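Local coordinates for protein RRNA methyltransferase (PDB 1O9G) that methylates guanine-2535 of 23S ribosomal RNA at N1, using S-adenosyl-L-methionine, and so confers resistance to the orthosomycin antibiotic avilamycin, at residues V154-L164 and P192-A203. The protein carries 3 engineered substitutions. Numbering follows the deposited sequence.
Unlike the reference sequence in segment 192-203: Pro192 (reference Arg), Val193 (reference Trp), Ala194 (reference Arg), Gly195 (reference Ala).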
ATOM      1  N   VAL A 154      -4.978  10.637  -9.293  1.00 22.21           N
ATOM      2  CA  VAL A 154      -3.756  11.091  -8.636  1.00 22.41           C
ATOM      3  C   VAL A 154      -3.018  12.128  -9.478  1.00 22.21           C
ATOM      4  O   VAL A 154      -2.271  12.929  -8.947  1.00 22.38           O
ATOM      5  CB  VAL A 154      -2.826   9.892  -8.305  1.00 24.35           C
ATOM      6  CG1 VAL A 154      -2.255   9.233  -9.582  1.00 26.92           C
ATOM      7  CG2 VAL A 154      -1.705  10.329  -7.393  1.00 25.82           C
ATOM      8  N   PHE A 155      -3.230  12.110 -10.792  1.00 23.67           N
ATOM      9  CA  PHE A 155      -2.615  13.096 -11.675  1.00 25.47           C
ATOM     10  C   PHE A 155      -3.287  14.475 -11.677  1.00 26.24           C
ATOM     11  O   PHE A 155      -2.783  15.414 -12.310  1.00 30.21           O
ATOM     12  CB  PHE A 155      -2.568  12.554 -13.098  1.00 28.73           C
ATOM     13  CG  PHE A 155      -1.619  11.418 -13.265  1.00 31.11           C
ATOM     14  CD1 PHE A 155      -0.301  11.650 -13.633  1.00 34.13           C
ATOM     15  CD2 PHE A 155      -2.030  10.117 -13.031  1.00 30.96           C
ATOM     16  CE1 PHE A 155       0.589  10.596 -13.786  1.00 39.26           C
ATOM     17  CE2 PHE A 155      -1.144   9.061 -13.177  1.00 35.80           C
ATOM     18  CZ  PHE A 155       0.171   9.304 -13.552  1.00 39.32           C
ATOM     19  N   ASP A 156      -4.416  14.592 -10.984  1.00 25.30           N
ATOM     20  CA  ASP A 156      -5.143  15.852 -10.890  1.00 27.45           C
ATOM     21  C   ASP A 156      -4.939  16.407  -9.487  1.00 25.77           C
ATOM     22  O   ASP A 156      -5.601  15.943  -8.553  1.00 24.00           O
ATOM     23  CB  ASP A 156      -6.639  15.625 -11.123  1.00 29.54           C
ATOM     24  CG  ASP A 156      -7.458  16.911 -11.022  1.00 35.16           C
ATOM     25  OD1 ASP A 156      -6.873  18.008 -10.823  1.00 37.01           O
ATOM     26  OD2 ASP A 156      -8.704  16.928 -11.156  1.00 39.03           O
ATOM     27  N   PRO A 157      -4.052  17.392  -9.329  1.00 26.55           N
ATOM     28  CA  PRO A 157      -3.744  17.931  -7.996  1.00 26.44           C
ATOM     29  C   PRO A 157      -4.945  18.534  -7.254  1.00 28.56           C
ATOM     30  O   PRO A 157      -4.945  18.564  -6.025  1.00 28.50           O
ATOM     31  CB  PRO A 157      -2.696  19.016  -8.283  1.00 28.71           C
ATOM     32  CG  PRO A 157      -2.786  19.305  -9.714  1.00 31.78           C
ATOM     33  CD  PRO A 157      -3.281  18.080 -10.382  1.00 29.87           C
ATOM     34  N   ARG A 158      -5.952  18.988  -7.988  1.00 33.72           N
ATOM     35  CA  ARG A 158      -7.135  19.594  -7.387  1.00 35.24           C
ATOM     36  C   ARG A 158      -8.092  18.567  -6.813  1.00 32.04           C
ATOM     37  O   ARG A 158      -8.973  18.926  -6.039  1.00 33.88           O
ATOM     38  CB  ARG A 158      -7.860  20.459  -8.417  1.00 41.04           C
ATOM     39  CG  ARG A 158      -7.073  21.699  -8.837  1.00 48.59           C
ATOM     40  CD  ARG A 158      -6.777  22.671  -7.687  1.00 53.81           C
ATOM     41  NE  ARG A 158      -6.100  23.879  -8.162  1.00 63.31           N
ATOM     42  CZ  ARG A 158      -6.147  25.074  -7.558  1.00 70.88           C
ATOM     43  NH1 ARG A 158      -6.827  25.249  -6.422  1.00 70.83           N
ATOM     44  NH2 ARG A 158      -5.498  26.104  -8.092  1.00 79.43           N
ATOM     45  N   ALA A 159      -7.904  17.296  -7.182  1.00 28.40           N
ATOM     46  CA  ALA A 159      -8.710  16.189  -6.667  1.00 26.95           C
ATOM     47  C   ALA A 159      -8.229  15.706  -5.307  1.00 23.57           C
ATOM     48  O   ALA A 159      -8.937  14.996  -4.603  1.00 23.05           O
ATOM     49  CB  ALA A 159      -8.688  15.020  -7.665  1.00 27.75           C
ATOM     50  N   LEU A 160      -7.026  16.099  -4.924  1.00 21.97           N
ATOM     51  CA  LEU A 160      -6.395  15.467  -3.779  1.00 19.67           C
ATOM     52  C   LEU A 160      -6.897  15.925  -2.405  1.00 19.97           C
ATOM     53  O   LEU A 160      -6.966  15.123  -1.487  1.00 18.12           O
ATOM     54  CB  LEU A 160      -4.875  15.559  -3.881  1.00 20.75           C
ATOM     55  CG  LEU A 160      -4.273  15.075  -5.217  1.00 21.34           C
ATOM     56  CD1 LEU A 160      -2.773  15.238  -5.288  1.00 23.65           C
ATOM     57  CD2 LEU A 160      -4.702  13.637  -5.535  1.00 23.00           C
ATOM     58  N   SER A 161      -7.250  17.193  -2.242  1.00 22.11           N
ATOM     59  CA  SER A 161      -7.656  17.681  -0.931  1.00 23.74           C
ATOM     60  C   SER A 161      -8.878  16.938  -0.380  1.00 23.10           C
ATOM     61  O   SER A 161      -8.938  16.648   0.819  1.00 22.19           O
ATOM     62  CB  SER A 161      -7.891  19.192  -0.951  1.00 29.11           C
ATOM     63  OG  SER A 161      -9.152  19.507  -1.496  1.00 35.37           O
ATOM     64  N   ALA A 162      -9.815  16.565  -1.250  1.00 23.29           N
ATOM     65  CA  ALA A 162     -10.968  15.793  -0.817  1.00 23.90           C
ATOM     66  C   ALA A 162     -10.625  14.365  -0.372  1.00 21.54           C
ATOM     67  O   ALA A 162     -11.283  13.810   0.490  1.00 21.91           O
ATOM     68  CB  ALA A 162     -12.040  15.762  -1.923  1.00 27.57           C
ATOM     69  N   VAL A 163      -9.641  13.750  -1.006  1.00 18.98           N
ATOM     70  CA  VAL A 163      -9.146  12.448  -0.567  1.00 18.56           C
ATOM     71  C   VAL A 163      -8.557  12.595   0.837  1.00 17.79           C
ATOM     72  O   VAL A 163      -8.739  11.725   1.678  1.00 20.60           O
ATOM     73  CB  VAL A 163      -8.056  11.906  -1.536  1.00 18.34           C
ATOM     74  CG1 VAL A 163      -7.433  10.616  -1.023  1.00 19.26           C
ATOM     75  CG2 VAL A 163      -8.654  11.651  -2.902  1.00 19.71           C
ATOM     76  N   LEU A 164      -7.796  13.657   1.081  1.00 16.53           N
ATOM     77  CA  LEU A 164      -7.060  13.763   2.341  1.00 16.85           C
ATOM     78  C   LEU A 164      -7.946  14.171   3.524  1.00 17.34           C
ATOM     79  O   LEU A 164      -7.660  13.806   4.674  1.00 18.47           O
ATOM     80  CB  LEU A 164      -5.864  14.691   2.165  1.00 17.24           C
ATOM     81  CG  LEU A 164      -4.825  14.156   1.179  1.00 18.51           C
ATOM     82  CD1 LEU A 164      -3.681  15.092   1.175  1.00 21.36           C
ATOM     83  CD2 LEU A 164      -4.349  12.737   1.532  1.00 19.26           C
ATOM     84  N   PRO A 192       5.050  10.707 -17.163  1.00 34.83           N
ATOM     85  CA  PRO A 192       4.006  10.296 -16.213  1.00 32.94           C
ATOM     86  C   PRO A 192       4.488  10.191 -14.765  1.00 28.17           C
ATOM     87  O   PRO A 192       3.799  10.680 -13.899  1.00 25.85           O
ATOM     88  CB  PRO A 192       3.566   8.927 -16.749  1.00 36.14           C
ATOM     89  CG  PRO A 192       3.867   8.985 -18.179  1.00 40.82           C
ATOM     90  CD  PRO A 192       5.153   9.758 -18.283  1.00 38.44           C
ATOM     91  N   VAL A 193       5.645   9.577 -14.515  1.00 26.76           N
ATOM     92  CA  VAL A 193       6.172   9.487 -13.148  1.00 23.47           C
ATOM     93  C   VAL A 193       6.414  10.866 -12.610  1.00 21.78           C
ATOM     94  O   VAL A 193       6.038  11.165 -11.497  1.00 20.29           O
ATOM     95  CB  VAL A 193       7.477   8.689 -13.055  1.00 24.70           C
ATOM     96  CG1 VAL A 193       8.090   8.790 -11.629  1.00 22.92           C
ATOM     97  CG2 VAL A 193       7.236   7.249 -13.373  1.00 27.28           C
ATOM     98  N   ALA A 194       7.062  11.712 -13.398  1.00 22.80           N
ATOM     99  CA  ALA A 194       7.294  13.083 -12.980  1.00 22.77           C
ATOM    100  C   ALA A 194       6.002  13.803 -12.624  1.00 21.69           C
ATOM    101  O   ALA A 194       5.933  14.471 -11.606  1.00 20.25           O
ATOM    102  CB  ALA A 194       8.017  13.843 -14.063  1.00 26.21           C
ATOM    103  N   GLY A 195       4.967  13.657 -13.438  1.00 23.50           N
ATOM    104  CA  GLY A 195       3.700  14.315 -13.169  1.00 24.35           C
ATOM    105  C   GLY A 195       3.018  13.774 -11.923  1.00 22.46           C
ATOM    106  O   GLY A 195       2.410  14.518 -11.169  1.00 21.92           O
ATOM    107  N   LEU A 196       3.119  12.467 -11.712  1.00 21.31           N
ATOM    108  CA  LEU A 196       2.561  11.851 -10.523  1.00 20.71           C
ATOM    109  C   LEU A 196       3.227  12.441  -9.291  1.00 18.90           C
ATOM    110  O   LEU A 196       2.550  12.851  -8.345  1.00 17.34           O
ATOM    111  CB  LEU A 196       2.733  10.336 -10.577  1.00 22.08           C
ATOM    112  CG  LEU A 196       2.419   9.536  -9.309  1.00 24.06           C
ATOM    113  CD1 LEU A 196       1.081   9.900  -8.803  1.00 26.86           C
ATOM    114  CD2 LEU A 196       2.498   8.060  -9.629  1.00 30.74           C
ATOM    115  N   LEU A 197       4.547  12.491  -9.285  1.00 18.15           N
ATOM    116  CA  LEU A 197       5.252  13.041  -8.133  1.00 17.65           C
ATOM    117  C   LEU A 197       4.925  14.501  -7.866  1.00 18.12           C
ATOM    118  O   LEU A 197       4.714  14.884  -6.723  1.00 17.47           O
ATOM    119  CB  LEU A 197       6.750  12.869  -8.260  1.00 18.05           C
ATOM    120  CG  LEU A 197       7.293  11.453  -8.306  1.00 19.42           C
ATOM    121  CD1 LEU A 197       8.785  11.542  -8.576  1.00 21.35           C
ATOM    122  CD2 LEU A 197       7.008  10.658  -7.070  1.00 19.99           C
ATOM    123  N   ARG A 198       4.835  15.318  -8.912  1.00 19.71           N
ATOM    124  CA  ARG A 198       4.510  16.725  -8.726  1.00 20.97           C
ATOM    125  C   ARG A 198       3.103  16.907  -8.190  1.00 19.45           C
ATOM    126  O   ARG A 198       2.872  17.745  -7.337  1.00 20.54           O
ATOM    127  CB  ARG A 198       4.665  17.507 -10.022  1.00 24.30           C
ATOM    128  CG  ARG A 198       6.110  17.730 -10.448  1.00 29.34           C
ATOM    129  CD  ARG A 198       6.252  18.774 -11.524  1.00 37.44           C
ATOM    130  NE  ARG A 198       5.178  18.603 -12.496  1.00 41.56           N
ATOM    131  CZ  ARG A 198       5.251  17.883 -13.614  1.00 43.88           C
ATOM    132  NH1 ARG A 198       6.385  17.279 -13.985  1.00 43.76           N
ATOM    133  NH2 ARG A 198       4.171  17.797 -14.391  1.00 47.02           N
ATOM    134  N   SER A 199       2.163  16.120  -8.687  1.00 18.46           N
ATOM    135  CA  SER A 199       0.800  16.204  -8.197  1.00 18.53           C
ATOM    136  C   SER A 199       0.736  15.882  -6.706  1.00 18.11           C
ATOM    137  O   SER A 199       0.169  16.625  -5.919  1.00 19.32           O
ATOM    138  CB  SER A 199      -0.099  15.259  -8.994  1.00 19.74           C
ATOM    139  OG  SER A 199      -1.443  15.437  -8.642  1.00 22.98           O
ATOM    140  N   LEU A 200       1.333  14.767  -6.324  1.00 16.55           N
ATOM    141  CA  LEU A 200       1.348  14.350  -4.932  1.00 17.05           C
ATOM    142  C   LEU A 200       2.016  15.398  -4.051  1.00 17.35           C
ATOM    143  O   LEU A 200       1.508  15.710  -2.990  1.00 18.04           O
ATOM    144  CB  LEU A 200       2.055  13.004  -4.781  1.00 17.13           C
ATOM    145  CG  LEU A 200       1.297  11.798  -5.338  1.00 17.86           C
ATOM    146  CD1 LEU A 200       2.158  10.543  -5.310  1.00 19.28           C
ATOM    147  CD2 LEU A 200       0.004  11.606  -4.583  1.00 20.43           C
ATOM    148  N   ALA A 201       3.171  15.907  -4.465  1.00 17.58           N
ATOM    149  CA  ALA A 201       3.937  16.804  -3.610  1.00 19.16           C
ATOM    150  C   ALA A 201       3.167  18.097  -3.351  1.00 20.17           C
ATOM    151  O   ALA A 201       3.348  18.722  -2.313  1.00 22.47           O
ATOM    152  CB  ALA A 201       5.309  17.084  -4.216  1.00 20.92           C
ATOM    153  N   SER A 202       2.299  18.489  -4.281  1.00 19.79           N
ATOM    154  CA  SER A 202       1.478  19.688  -4.091  1.00 22.22           C
ATOM    155  C   SER A 202       0.509  19.548  -2.915  1.00 21.53           C
ATOM    156  O   SER A 202       0.095  20.542  -2.337  1.00 23.70           O
ATOM    157  CB  SER A 202       0.709  20.048  -5.370  1.00 23.40           C
ATOM    158  OG  SER A 202      -0.387  19.175  -5.636  1.00 23.48           O
ATOM    159  N   ALA A 203       0.162  18.317  -2.578  1.00 19.07           N
ATOM    160  CA  ALA A 203      -0.831  18.037  -1.536  1.00 19.27           C
ATOM    161  C   ALA A 203      -0.244  17.582  -0.187  1.00 19.30           C
ATOM    162  O   ALA A 203      -0.971  17.507   0.791  1.00 20.75           O
ATOM    163  CB  ALA A 203      -1.803  17.003  -2.035  1.00 20.35           C
TER
HETATM  164  O   HOH W   1      -2.856  19.604  -4.566  1.00 34.45           O
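At its edge the Phe155 ring meets Pro192 O, which lies close to the ring plane 3.2 Å from CE1; Gly195 C and the backbone N of Leu196 approach the ring obliquely. CE1 also meets Leu196 CB at 3.9 Å. Next to this ring, Val154 packs against two leucines of the helix, with CG1 tight on Leu196 CD1 (3.5 Å) and CG2 on Leu200 CD2 at 3.5 Å. The one direct hydrogen bond across the contact runs from Ser199 OG to Val154 O (2.7 Å). Ser199 holds OG anti to its own backbone N (chi1 -173°), from where it meets the carbonyl at a C=O...donor angle of 150°. Farther along, Ser202 OG donates to Ser199 O and accepts from a water that also donates to Pro157 O, a bridge between the segments. Leu160 CD1 then packs on Ala203 CB (3.8 Å), and Leu164 CD1 lies near the same alanine; both leucines, like Leu200, also touch Trp56 of strand 53-57. Helices 160-164 and 192-203, inclined at 56°, follow strands 147-151 and 171-175 respectively, an arrangement characteristic of the layered alpha/beta Rossmann-like fold of S-adenosyl-L-methionine-dependent methyltransferases.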